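Local atomic coordinates of acyl-coenzyme A oxidase 3 (Yarrowia lipolytica, PDB entry 5YS9), a protein that oxidises acyl-CoA substrates to (2E)-enoyl-CoA with FAD, passing the electrons to oxygen to give hydrogen peroxide in peroxisomal beta-oxidation. Residues I321-G335 with K344-L358. Sequence-based numbering, arbitrary orientation.
Sequences ITIALRYACVRRQFG and KIIDYPYHQRRLLPL. With FAD (flavin-adenine dinucleotide), chain D.
Ile321 touches Leu358 through CD1, starting an apolar seam in which Leu355 is a knob among Ile321, Ala324, Leu325 and Ala328; Leu325 CD2 lies 3.7 Å from Leu355 CD1, the two side chains sliding past each other in opposite directions. A water links Ala324 O to His351 NE2. Ala328 O accepts Ile346 N from above the carbonyl plane (42° out of it). The Lys344 chain, bent at its far torsions, brings NZ to donate a hydrogen bond to Cys329 O. Arg331 O takes Ile345 N at 2.9 Å almost head-on (C=O...N 177°), and the Arg331 chain, bent at chi2, brings NE (2.8 Å) and NH2 (2.7 Å) to FAD O2A, both as donors. Lys344 CG is centred over a face of the Arg332 guanidinium, whose NH1 bonds to Glu342 O and whose NE forms a salt bridge with Glu22, probably easing the like charges. Tyr348 OH donates in the carbonyl plane to Gln333 O at 2.7 Å, while a ring face lies against the adenine, CE2 being 3.5 Å from FAD C6A. With an alanine at Tyr348, Gln333 O would probably lose this donor and the adenine a covering ring. This FAD-binding connection joins helices 300-330 and 349-385, nearly antiparallel locally (151°, axes 10.4 Å apart); helices 23-31, 391-428 and 609-628 pack around it, and the second subunit's Gly168 and Asn170 bond to Gln333.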
ATOM      1  N   ILE A 321       6.031  -6.716  11.721  1.00 35.66           N
ATOM      2  CA  ILE A 321       5.148  -7.174  12.760  1.00 35.89           C
ATOM      3  C   ILE A 321       5.835  -7.061  14.105  1.00 33.42           C
ATOM      4  O   ILE A 321       5.203  -6.752  15.087  1.00 33.79           O
ATOM      5  CB  ILE A 321       4.570  -8.574  12.487  1.00 36.73           C
ATOM      6  CG1 ILE A 321       3.319  -8.793  13.313  1.00 36.86           C
ATOM      7  CG2 ILE A 321       5.559  -9.663  12.824  1.00 38.53           C
ATOM      8  CD1 ILE A 321       2.160  -7.917  12.941  1.00 36.54           C
ATOM      9  N   THR A 322       7.125  -7.348  14.153  1.00 32.63           N
ATOM     10  CA  THR A 322       7.872  -7.116  15.370  1.00 32.52           C
ATOM     11  C   THR A 322       7.980  -5.647  15.748  1.00 32.45           C
ATOM     12  O   THR A 322       7.766  -5.294  16.884  1.00 35.17           O
ATOM     13  CB  THR A 322       9.262  -7.762  15.337  1.00 33.19           C
ATOM     14  OG1 THR A 322       9.132  -9.155  15.114  1.00 31.47           O
ATOM     15  CG2 THR A 322       9.952  -7.573  16.632  1.00 34.68           C
ATOM     16  N   ILE A 323       8.265  -4.784  14.788  1.00 34.72           N
ATOM     17  CA  ILE A 323       8.275  -3.315  15.050  1.00 30.53           C
ATOM     18  C   ILE A 323       6.937  -2.846  15.641  1.00 28.40           C
ATOM     19  O   ILE A 323       6.912  -2.188  16.729  1.00 27.12           O
ATOM     20  CB  ILE A 323       8.628  -2.504  13.787  1.00 30.40           C
ATOM     21  CG1 ILE A 323      10.111  -2.710  13.453  1.00 29.00           C
ATOM     22  CG2 ILE A 323       8.317  -1.017  13.971  1.00 30.01           C
ATOM     23  CD1 ILE A 323      10.420  -2.373  12.002  1.00 31.39           C
ATOM     24  N   ALA A 324       5.841  -3.201  14.962  1.00 26.75           N
ATOM     25  CA  ALA A 324       4.495  -2.708  15.395  1.00 28.38           C
ATOM     26  C   ALA A 324       4.092  -3.208  16.750  1.00 28.90           C
ATOM     27  O   ALA A 324       3.518  -2.438  17.511  1.00 33.21           O
ATOM     28  CB  ALA A 324       3.413  -3.057  14.401  1.00 28.06           C
ATOM     29  N   LEU A 325       4.392  -4.481  17.041  1.00 30.75           N
ATOM     30  CA  LEU A 325       4.005  -5.113  18.319  1.00 32.60           C
ATOM     31  C   LEU A 325       4.776  -4.592  19.531  1.00 32.44           C
ATOM     32  O   LEU A 325       4.196  -4.385  20.599  1.00 32.74           O
ATOM     33  CB  LEU A 325       4.108  -6.640  18.231  1.00 31.36           C
ATOM     34  CG  LEU A 325       2.930  -7.257  17.463  1.00 32.18           C
ATOM     35  CD1 LEU A 325       3.077  -8.747  17.189  1.00 32.04           C
ATOM     36  CD2 LEU A 325       1.606  -6.994  18.176  1.00 32.56           C
ATOM     37  N   ARG A 326       6.076  -4.397  19.368  1.00 33.34           N
ATOM     38  CA  ARG A 326       6.891  -3.807  20.429  1.00 33.54           C
ATOM     39  C   ARG A 326       6.469  -2.387  20.711  1.00 34.31           C
ATOM     40  O   ARG A 326       6.280  -2.026  21.885  1.00 34.07           O
ATOM     41  CB  ARG A 326       8.382  -3.842  20.090  1.00 33.37           C
ATOM     42  CG  ARG A 326       8.980  -5.211  20.274  1.00 30.54           C
ATOM     43  CD  ARG A 326      10.407  -5.229  19.789  1.00 28.77           C
ATOM     44  NE  ARG A 326      10.865  -6.606  19.801  1.00 31.50           N
ATOM     45  CZ  ARG A 326      12.078  -7.047  19.455  1.00 29.61           C
ATOM     46  NH1 ARG A 326      13.005  -6.219  18.999  1.00 28.34           N
ATOM     47  NH2 ARG A 326      12.327  -8.362  19.532  1.00 29.23           N
ATOM     48  N   TYR A 327       6.308  -1.583  19.651  1.00 32.84           N
ATOM     49  CA  TYR A 327       5.665  -0.271  19.800  1.00 30.71           C
ATOM     50  C   TYR A 327       4.356  -0.384  20.547  1.00 31.39           C
ATOM     51  O   TYR A 327       4.130   0.300  21.530  1.00 34.87           O
ATOM     52  CB  TYR A 327       5.371   0.387  18.456  1.00 30.87           C
ATOM     53  CG  TYR A 327       4.887   1.811  18.568  1.00 28.09           C
ATOM     54  CD1 TYR A 327       5.691   2.791  19.120  1.00 28.33           C
ATOM     55  CD2 TYR A 327       3.660   2.176  18.110  1.00 30.44           C
ATOM     56  CE1 TYR A 327       5.256   4.086  19.262  1.00 29.73           C
ATOM     57  CE2 TYR A 327       3.212   3.472  18.246  1.00 33.14           C
ATOM     58  CZ  TYR A 327       4.025   4.435  18.818  1.00 32.66           C
ATOM     59  OH  TYR A 327       3.604   5.753  18.912  1.00 35.92           O
ATOM     60  N   ALA A 328       3.493  -1.276  20.107  1.00 32.00           N
ATOM     61  CA  ALA A 328       2.205  -1.426  20.767  1.00 31.05           C
ATOM     62  C   ALA A 328       2.279  -1.712  22.291  1.00 30.84           C
ATOM     63  O   ALA A 328       1.365  -1.320  23.034  1.00 30.37           O
ATOM     64  CB  ALA A 328       1.427  -2.511  20.057  1.00 31.60           C
ATOM     65  N   CYS A 329       3.326  -2.413  22.737  1.00 30.76           N
ATOM     66  CA  CYS A 329       3.430  -2.839  24.142  1.00 35.43           C
ATOM     67  C   CYS A 329       3.794  -1.697  25.063  1.00 39.68           C
ATOM     68  O   CYS A 329       3.540  -1.765  26.282  1.00 40.80           O
ATOM     69  CB  CYS A 329       4.423  -3.991  24.312  1.00 38.13           C
ATOM     70  SG  CYS A 329       3.858  -5.544  23.508  1.00 36.13           S
ATOM     71  N   VAL A 330       4.390  -0.668  24.479  1.00 40.61           N
ATOM     72  CA  VAL A 330       4.800   0.500  25.224  1.00 36.76           C
ATOM     73  C   VAL A 330       4.007   1.768  24.959  1.00 36.23           C
ATOM     74  O   VAL A 330       4.088   2.691  25.731  1.00 32.33           O
ATOM     75  CB  VAL A 330       6.300   0.790  25.038  1.00 35.16           C
ATOM     76  CG1 VAL A 330       7.096  -0.487  25.127  1.00 36.08           C
ATOM     77  CG2 VAL A 330       6.572   1.508  23.737  1.00 33.82           C
ATOM     78  N   ARG A 331       3.237   1.815  23.883  1.00 39.99           N
ATOM     79  CA  ARG A 331       2.581   3.059  23.518  1.00 38.40           C
ATOM     80  C   ARG A 331       1.239   3.235  24.189  1.00 39.16           C
ATOM     81  O   ARG A 331       0.366   2.423  24.045  1.00 44.12           O
ATOM     82  CB  ARG A 331       2.432   3.173  22.010  1.00 37.63           C
ATOM     83  CG  ARG A 331       1.531   4.307  21.559  1.00 36.12           C
ATOM     84  CD  ARG A 331       2.179   5.665  21.689  1.00 33.53           C
ATOM     85  NE  ARG A 331       1.368   6.688  21.061  1.00 34.12           N
ATOM     86  CZ  ARG A 331       1.799   7.890  20.719  1.00 30.74           C
ATOM     87  NH1 ARG A 331       3.040   8.236  20.953  1.00 29.15           N
ATOM     88  NH2 ARG A 331       0.981   8.739  20.140  1.00 30.78           N
ATOM     89  N   ARG A 332       1.079   4.328  24.911  1.00 40.95           N
ATOM     90  CA  ARG A 332      -0.154   4.576  25.611  1.00 40.09           C
ATOM     91  C   ARG A 332      -0.886   5.716  24.944  1.00 39.95           C
ATOM     92  O   ARG A 332      -0.326   6.766  24.734  1.00 38.08           O
ATOM     93  CB  ARG A 332       0.129   4.950  27.060  1.00 41.61           C
ATOM     94  CG  ARG A 332       0.627   3.834  27.946  1.00 43.72           C
ATOM     95  CD  ARG A 332       0.726   4.313  29.384  1.00 43.36           C
ATOM     96  NE  ARG A 332       1.374   3.352  30.270  1.00 43.27           N
ATOM     97  CZ  ARG A 332       0.728   2.466  31.009  1.00 40.90           C
ATOM     98  NH1 ARG A 332      -0.585   2.403  30.972  1.00 36.84           N
ATOM     99  NH2 ARG A 332       1.399   1.641  31.778  1.00 41.14           N
ATOM    100  N   GLN A 333      -2.129   5.484  24.565  1.00 39.35           N
ATOM    101  CA  GLN A 333      -3.009   6.552  24.147  1.00 38.32           C
ATOM    102  C   GLN A 333      -4.429   6.344  24.656  1.00 39.45           C
ATOM    103  O   GLN A 333      -5.041   5.335  24.387  1.00 41.78           O
ATOM    104  CB  GLN A 333      -2.977   6.704  22.631  1.00 36.12           C
ATOM    105  CG  GLN A 333      -3.347   8.087  22.150  1.00 36.18           C
ATOM    106  CD  GLN A 333      -2.189   9.053  22.125  1.00 37.13           C
ATOM    107  OE1 GLN A 333      -2.248  10.068  21.458  1.00 39.99           O
ATOM    108  NE2 GLN A 333      -1.138   8.740  22.842  1.00 33.25           N
ATOM    109  N   PHE A 334      -4.935   7.305  25.408  1.00 39.78           N
ATOM    110  CA  PHE A 334      -6.324   7.339  25.846  1.00 40.94           C
ATOM    111  C   PHE A 334      -6.505   6.524  27.113  1.00 46.02           C
ATOM    112  O   PHE A 334      -5.828   5.532  27.320  1.00 46.26           O
ATOM    113  CB  PHE A 334      -7.266   6.824  24.765  1.00 37.74           C
ATOM    114  CG  PHE A 334      -7.469   7.775  23.641  1.00 37.26           C
ATOM    115  CD1 PHE A 334      -8.138   8.953  23.836  1.00 36.65           C
ATOM    116  CD2 PHE A 334      -6.986   7.490  22.386  1.00 36.99           C
ATOM    117  CE1 PHE A 334      -8.321   9.835  22.802  1.00 37.07           C
ATOM    118  CE2 PHE A 334      -7.164   8.367  21.349  1.00 35.08           C
ATOM    119  CZ  PHE A 334      -7.834   9.543  21.557  1.00 35.86           C
ATOM    120  N   GLY A 335      -7.452   6.921  27.940  1.00 52.74           N
ATOM    121  CA  GLY A 335      -7.832   6.129  29.087  1.00 56.77           C
ATOM    122  C   GLY A 335      -9.212   6.510  29.557  1.00 57.51           C
ATOM    123  O   GLY A 335      -9.634   7.628  29.348  1.00 59.40           O
ATOM    124  N   LYS A 344      -2.123   1.168  27.233  1.00 38.49           N
ATOM    125  CA  LYS A 344      -1.243   0.774  26.157  1.00 37.91           C
ATOM    126  C   LYS A 344      -2.101   0.217  25.044  1.00 37.66           C
ATOM    127  O   LYS A 344      -3.008  -0.541  25.297  1.00 35.99           O
ATOM    128  CB  LYS A 344      -0.259  -0.298  26.625  1.00 40.23           C
ATOM    129  CG  LYS A 344       0.455   0.002  27.925  1.00 39.76           C
ATOM    130  CD  LYS A 344       0.861  -1.273  28.616  1.00 40.66           C
ATOM    131  CE  LYS A 344       2.179  -1.123  29.335  1.00 43.76           C
ATOM    132  NZ  LYS A 344       2.986  -2.368  29.258  1.00 50.15           N
ATOM    133  N   ILE A 345      -1.790   0.565  23.810  1.00 32.98           N
ATOM    134  CA  ILE A 345      -2.631   0.192  22.689  1.00 33.31           C
ATOM    135  C   ILE A 345      -2.727  -1.321  22.521  1.00 37.55           C
ATOM    136  O   ILE A 345      -3.719  -1.834  22.041  1.00 35.15           O
ATOM    137  CB  ILE A 345      -2.244   0.903  21.378  1.00 31.58           C
ATOM    138  CG1 ILE A 345      -0.762   0.746  21.072  1.00 31.57           C
ATOM    139  CG2 ILE A 345      -2.612   2.367  21.466  1.00 32.31           C
ATOM    140  CD1 ILE A 345      -0.376   1.231  19.702  1.00 29.31           C
ATOM    141  N   ILE A 346      -1.692  -2.026  22.939  1.00 37.27           N
ATOM    142  CA  ILE A 346      -1.685  -3.465  22.863  1.00 37.97           C
ATOM    143  C   ILE A 346      -2.847  -4.009  23.674  1.00 38.07           C
ATOM    144  O   ILE A 346      -3.403  -5.034  23.344  1.00 40.85           O
ATOM    145  CB  ILE A 346      -0.365  -4.057  23.374  1.00 40.47           C
ATOM    146  CG1 ILE A 346      -0.250  -5.520  22.994  1.00 42.38           C
ATOM    147  CG2 ILE A 346      -0.259  -3.929  24.878  1.00 41.82           C
ATOM    148  CD1 ILE A 346      -0.385  -5.789  21.519  1.00 43.54           C
ATOM    149  N   ASP A 347      -3.168  -3.344  24.769  1.00 38.78           N
ATOM    150  CA  ASP A 347      -4.303  -3.712  25.606  1.00 37.35           C
ATOM    151  C   ASP A 347      -5.700  -3.551  25.002  1.00 37.02           C
ATOM    152  O   ASP A 347      -6.623  -4.194  25.438  1.00 41.95           O
ATOM    153  CB  ASP A 347      -4.196  -3.076  26.978  1.00 36.46           C
ATOM    154  CG  ASP A 347      -3.169  -3.741  27.826  1.00 38.46           C
ATOM    155  OD1 ASP A 347      -3.027  -4.960  27.694  1.00 33.49           O
ATOM    156  OD2 ASP A 347      -2.498  -3.050  28.608  1.00 41.44           O
ATOM    157  N   TYR A 348      -5.865  -2.656  24.043  1.00 40.71           N
ATOM    158  CA  TYR A 348      -7.125  -2.538  23.319  1.00 41.98           C
ATOM    159  C   TYR A 348      -7.433  -3.761  22.475  1.00 41.77           C
ATOM    160  O   TYR A 348      -6.582  -4.260  21.779  1.00 39.89           O
ATOM    161  CB  TYR A 348      -7.106  -1.328  22.396  1.00 40.62           C
ATOM    162  CG  TYR A 348      -7.072  -0.014  23.105  1.00 43.64           C
ATOM    163  CD1 TYR A 348      -7.897   0.233  24.174  1.00 42.46           C
ATOM    164  CD2 TYR A 348      -6.208   0.978  22.708  1.00 44.81           C
ATOM    165  CE1 TYR A 348      -7.866   1.434  24.826  1.00 43.59           C
ATOM    166  CE2 TYR A 348      -6.170   2.183  23.355  1.00 42.98           C
ATOM    167  CZ  TYR A 348      -7.002   2.402  24.413  1.00 43.86           C
ATOM    168  OH  TYR A 348      -6.968   3.600  25.059  1.00 43.13           O
ATOM    169  N   PRO A 349      -8.672  -4.219  22.506  1.00 42.97           N
ATOM    170  CA  PRO A 349      -9.041  -5.371  21.672  1.00 42.52           C
ATOM    171  C   PRO A 349      -9.060  -5.108  20.157  1.00 44.14           C
ATOM    172  O   PRO A 349      -8.842  -6.053  19.372  1.00 48.14           O
ATOM    173  CB  PRO A 349     -10.463  -5.721  22.170  1.00 44.22           C
ATOM    174  CG  PRO A 349     -10.502  -5.205  23.583  1.00 45.35           C
ATOM    175  CD  PRO A 349      -9.641  -3.966  23.595  1.00 40.54           C
ATOM    176  N   TYR A 350      -9.381  -3.894  19.746  1.00 41.29           N
ATOM    177  CA  TYR A 350      -9.281  -3.595  18.337  1.00 41.65           C
ATOM    178  C   TYR A 350      -7.862  -3.616  17.822  1.00 38.59           C
ATOM    179  O   TYR A 350      -7.609  -4.058  16.722  1.00 36.59           O
ATOM    180  CB  TYR A 350     -10.004  -2.329  17.892  1.00 43.94           C
ATOM    181  CG  TYR A 350     -10.223  -2.411  16.413  1.00 45.98           C
ATOM    182  CD1 TYR A 350     -10.961  -3.444  15.881  1.00 49.39           C
ATOM    183  CD2 TYR A 350      -9.628  -1.528  15.543  1.00 49.28           C
ATOM    184  CE1 TYR A 350     -11.147  -3.569  14.529  1.00 49.25           C
ATOM    185  CE2 TYR A 350      -9.809  -1.650  14.185  1.00 49.42           C
ATOM    186  CZ  TYR A 350     -10.570  -2.679  13.689  1.00 47.18           C
ATOM    187  OH  TYR A 350     -10.764  -2.835  12.348  1.00 43.52           O
ATOM    188  N   HIS A 351      -6.935  -3.114  18.613  1.00 32.19           N
ATOM    189  CA  HIS A 351      -5.580  -3.113  18.181  1.00 34.48           C
ATOM    190  C   HIS A 351      -4.989  -4.548  18.091  1.00 35.25           C
ATOM    191  O   HIS A 351      -4.201  -4.868  17.148  1.00 33.83           O
ATOM    192  CB  HIS A 351      -4.753  -2.206  19.068  1.00 35.36           C
ATOM    193  CG  HIS A 351      -3.519  -1.725  18.403  1.00 34.54           C
ATOM    194  ND1 HIS A 351      -3.542  -0.710  17.471  1.00 33.43           N
ATOM    195  CD2 HIS A 351      -2.239  -2.149  18.492  1.00 32.73           C
ATOM    196  CE1 HIS A 351      -2.308  -0.490  17.067  1.00 33.36           C
ATOM    197  NE2 HIS A 351      -1.501  -1.352  17.663  1.00 33.54           N
ATOM    198  N   GLN A 352      -5.407  -5.397  19.032  1.00 31.74           N
ATOM    199  CA  GLN A 352      -5.084  -6.827  19.004  1.00 36.02           C
ATOM    200  C   GLN A 352      -5.559  -7.469  17.710  1.00 33.45           C
ATOM    201  O   GLN A 352      -4.783  -8.173  17.080  1.00 34.04           O
ATOM    202  CB  GLN A 352      -5.675  -7.568  20.221  1.00 41.56           C
ATOM    203  CG  GLN A 352      -5.030  -7.166  21.570  1.00 41.74           C
ATOM    204  CD  GLN A 352      -5.692  -7.805  22.775  1.00 41.11           C
ATOM    205  OE1 GLN A 352      -6.548  -8.683  22.618  1.00 37.31           O
ATOM    206  NE2 GLN A 352      -5.280  -7.391  23.990  1.00 37.84           N
ATOM    207  N   ARG A 353      -6.769  -7.156  17.279  1.00 34.19           N
ATOM    208  CA  ARG A 353      -7.322  -7.623  16.012  1.00 33.48           C
ATOM    209  C   ARG A 353      -6.559  -7.138  14.791  1.00 34.22           C
ATOM    210  O   ARG A 353      -6.468  -7.829  13.801  1.00 32.42           O
ATOM    211  CB  ARG A 353      -8.786  -7.241  15.884  1.00 33.26           C
ATOM    212  CG  ARG A 353      -9.728  -8.172  16.599  1.00 34.05           C
ATOM    213  CD  ARG A 353     -11.124  -7.612  16.594  1.00 36.14           C
ATOM    214  NE  ARG A 353     -12.105  -8.598  16.991  1.00 36.08           N
ATOM    215  CZ  ARG A 353     -12.627  -9.492  16.175  1.00 35.44           C
ATOM    216  NH1 ARG A 353     -12.268  -9.525  14.912  1.00 37.36           N
ATOM    217  NH2 ARG A 353     -13.512 -10.344  16.626  1.00 39.02           N
ATOM    218  N   ARG A 354      -6.073  -5.915  14.840  1.00 38.58           N
ATOM    219  CA  ARG A 354      -5.252  -5.392  13.765  1.00 35.91           C
ATOM    220  C   ARG A 354      -3.941  -6.131  13.578  1.00 35.57           C
ATOM    221  O   ARG A 354      -3.529  -6.352  12.463  1.00 34.09           O
ATOM    222  CB  ARG A 354      -4.945  -3.923  13.994  1.00 36.22           C
ATOM    223  CG  ARG A 354      -6.149  -3.018  14.005  1.00 41.29           C
ATOM    224  CD  ARG A 354      -5.884  -1.798  13.157  1.00 41.69           C
ATOM    225  NE  ARG A 354      -5.638  -0.625  13.968  1.00 42.27           N
ATOM    226  CZ  ARG A 354      -4.730   0.294  13.699  1.00 36.97           C
ATOM    227  NH1 ARG A 354      -4.591   1.316  14.506  1.00 33.54           N
ATOM    228  NH2 ARG A 354      -3.977   0.190  12.629  1.00 40.09           N
ATOM    229  N   LEU A 355      -3.266  -6.472  14.663  1.00 32.96           N
ATOM    230  CA  LEU A 355      -1.926  -7.013  14.560  1.00 31.76           C
ATOM    231  C   LEU A 355      -1.747  -8.488  14.839  1.00 34.14           C
ATOM    232  O   LEU A 355      -0.947  -9.142  14.207  1.00 34.61           O
ATOM    233  CB  LEU A 355      -0.975  -6.228  15.455  1.00 34.52           C
ATOM    234  CG  LEU A 355      -0.831  -4.731  15.233  1.00 37.65           C
ATOM    235  CD1 LEU A 355       0.139  -4.163  16.243  1.00 34.56           C
ATOM    236  CD2 LEU A 355      -0.380  -4.430  13.820  1.00 39.33           C
ATOM    237  N   LEU A 356      -2.471  -9.023  15.802  1.00 37.19           N
ATOM    238  CA  LEU A 356      -2.178 -10.416  16.222  1.00 38.00           C
ATOM    239  C   LEU A 356      -2.473 -11.491  15.143  1.00 35.17           C
ATOM    240  O   LEU A 356      -1.720 -12.456  15.040  1.00 34.45           O
ATOM    241  CB  LEU A 356      -2.838 -10.750  17.546  1.00 36.12           C
ATOM    242  CG  LEU A 356      -2.354  -9.881  18.706  1.00 38.96           C
ATOM    243  CD1 LEU A 356      -3.082 -10.284  19.985  1.00 39.82           C
ATOM    244  CD2 LEU A 356      -0.850  -9.913  18.938  1.00 36.62           C
ATOM    245  N   PRO A 357      -3.531 -11.293  14.316  1.00 33.75           N
ATOM    246  CA  PRO A 357      -3.799 -12.214  13.207  1.00 34.41           C
ATOM    247  C   PRO A 357      -2.681 -12.208  12.172  1.00 39.06           C
ATOM    248  O   PRO A 357      -2.350 -13.258  11.601  1.00 38.87           O
ATOM    249  CB  PRO A 357      -5.097 -11.685  12.611  1.00 33.83           C
ATOM    250  CG  PRO A 357      -5.776 -11.010  13.741  1.00 33.97           C
ATOM    251  CD  PRO A 357      -4.661 -10.367  14.522  1.00 34.81           C
ATOM    252  N   LEU A 358      -2.065 -11.038  12.002  1.00 37.19           N
ATOM    253  CA  LEU A 358      -1.016 -10.863  11.035  1.00 35.11           C
ATOM    254  C   LEU A 358       0.262 -11.488  11.559  1.00 35.28           C
ATOM    255  O   LEU A 358       1.045 -12.012  10.784  1.00 36.13           O
ATOM    256  CB  LEU A 358      -0.843  -9.378  10.693  1.00 36.63           C
ATOM    257  CG  LEU A 358      -2.132  -8.667  10.181  1.00 37.06           C
ATOM    258  CD1 LEU A 358      -1.954  -7.194   9.871  1.00 35.15           C
ATOM    259  CD2 LEU A 358      -2.623  -9.354   8.938  1.00 37.84           C
TER
HETATM  260  PA  FAD D 801      -1.649   7.505  18.233  1.00 56.81           P
HETATM  261  O1A FAD D 801      -2.746   8.474  18.460  1.00 54.66           O
HETATM  262  O2A FAD D 801      -0.857   6.974  19.364  1.00 56.38           O
HETATM  263  O5B FAD D 801      -2.158   6.219  17.478  1.00 61.91           O
HETATM  264  C5B FAD D 801      -1.171   5.262  17.124  1.00 57.00           C
HETATM  265  C4B FAD D 801      -1.862   3.975  16.761  1.00 57.70           C
HETATM  266  O4B FAD D 801      -2.579   3.508  17.895  1.00 59.13           O
HETATM  267  C3B FAD D 801      -2.870   4.268  15.680  1.00 58.11           C
HETATM  268  O3B FAD D 801      -2.821   3.264  14.686  1.00 52.66           O
HETATM  269  C2B FAD D 801      -4.199   4.178  16.363  1.00 56.35           C
HETATM  270  O2B FAD D 801      -5.165   3.638  15.468  1.00 50.79           O
HETATM  271  C1B FAD D 801      -3.932   3.285  17.553  1.00 57.28           C
HETATM  272  N9A FAD D 801      -4.817   3.787  18.604  1.00 66.31           N
HETATM  273  C8A FAD D 801      -4.645   4.917  19.295  1.00 62.99           C
HETATM  274  N7A FAD D 801      -5.661   5.093  20.159  1.00 68.09           N
HETATM  275  C5A FAD D 801      -6.510   4.070  20.015  1.00 66.01           C
HETATM  276  C6A FAD D 801      -7.787   3.647  20.615  1.00 62.96           C
HETATM  277  N6A FAD D 801      -8.388   4.365  21.580  1.00 59.90           N
HETATM  278  N1A FAD D 801      -8.332   2.511  20.166  1.00 62.58           N
HETATM  279  C2A FAD D 801      -7.749   1.782  19.210  1.00 65.85           C
HETATM  280  N3A FAD D 801      -6.597   2.101  18.618  1.00 57.85           N
HETATM  281  C4A FAD D 801      -5.949   3.215  18.976  1.00 63.52           C
HETATM  282  N1  FAD D 801       0.746  17.519  13.914  1.00 37.15           N
HETATM  283  C2  FAD D 801       0.694  18.846  14.092  1.00 34.21           C
HETATM  284  O2  FAD D 801       0.226  19.276  15.138  1.00 33.07           O
HETATM  285  N3  FAD D 801       1.109  19.718  13.183  1.00 32.60           N
HETATM  286  C4  FAD D 801       1.614  19.334  12.033  1.00 32.61           C
HETATM  287  O4  FAD D 801       1.991  20.165  11.221  1.00 35.76           O
HETATM  288  C4X FAD D 801       1.715  17.900  11.751  1.00 35.29           C
HETATM  289  N5  FAD D 801       2.215  17.447  10.602  1.00 38.16           N
HETATM  290  C5X FAD D 801       2.307  16.135  10.375  1.00 38.28           C
HETATM  291  C6  FAD D 801       2.852  15.709   9.184  1.00 40.96           C
HETATM  292  C7  FAD D 801       2.960  14.366   8.927  1.00 39.97           C
HETATM  293  C7M FAD D 801       3.539  13.908   7.628  1.00 43.98           C
HETATM  294  C8  FAD D 801       2.498  13.391   9.935  1.00 41.83           C
HETATM  295  C8M FAD D 801       2.610  11.927   9.665  1.00 46.05           C
HETATM  296  C9  FAD D 801       1.950  13.816  11.123  1.00 41.92           C
HETATM  297  C9A FAD D 801       1.843  15.161  11.387  1.00 38.72           C
HETATM  298  N10 FAD D 801       1.291  15.613  12.594  1.00 37.29           N
HETATM  299  C10 FAD D 801       1.235  16.988  12.794  1.00 35.45           C
HETATM  300  C1' FAD D 801       0.826  14.704  13.643  1.00 42.46           C
HETATM  301  C2' FAD D 801      -0.394  13.858  13.273  1.00 45.12           C
HETATM  302  O2' FAD D 801      -1.585  14.620  13.426  1.00 42.19           O
HETATM  303  C3' FAD D 801      -0.458  12.601  14.142  1.00 46.35           C
HETATM  304  O3' FAD D 801       0.427  11.652  13.586  1.00 44.76           O
HETATM  305  C4' FAD D 801      -1.824  11.938  14.230  1.00 48.67           C
HETATM  306  O4' FAD D 801      -2.815  12.951  14.310  1.00 50.27           O
HETATM  307  C5' FAD D 801      -1.987  11.095  15.485  1.00 50.95           C
HETATM  308  O5' FAD D 801      -1.361   9.823  15.446  1.00 52.52           O
HETATM  309  P   FAD D 801      -0.324   9.415  16.585  1.00 55.76           P
HETATM  310  O1P FAD D 801       1.029   9.282  16.000  1.00 63.04           O
HETATM  311  O2P FAD D 801      -0.520  10.337  17.722  1.00 59.58           O
HETATM  312  O3P FAD D 801      -0.700   7.940  17.026  1.00 63.61           O
HETATM  313  O   HOH W   1       1.283  -0.505  17.279  1.00 37.84           O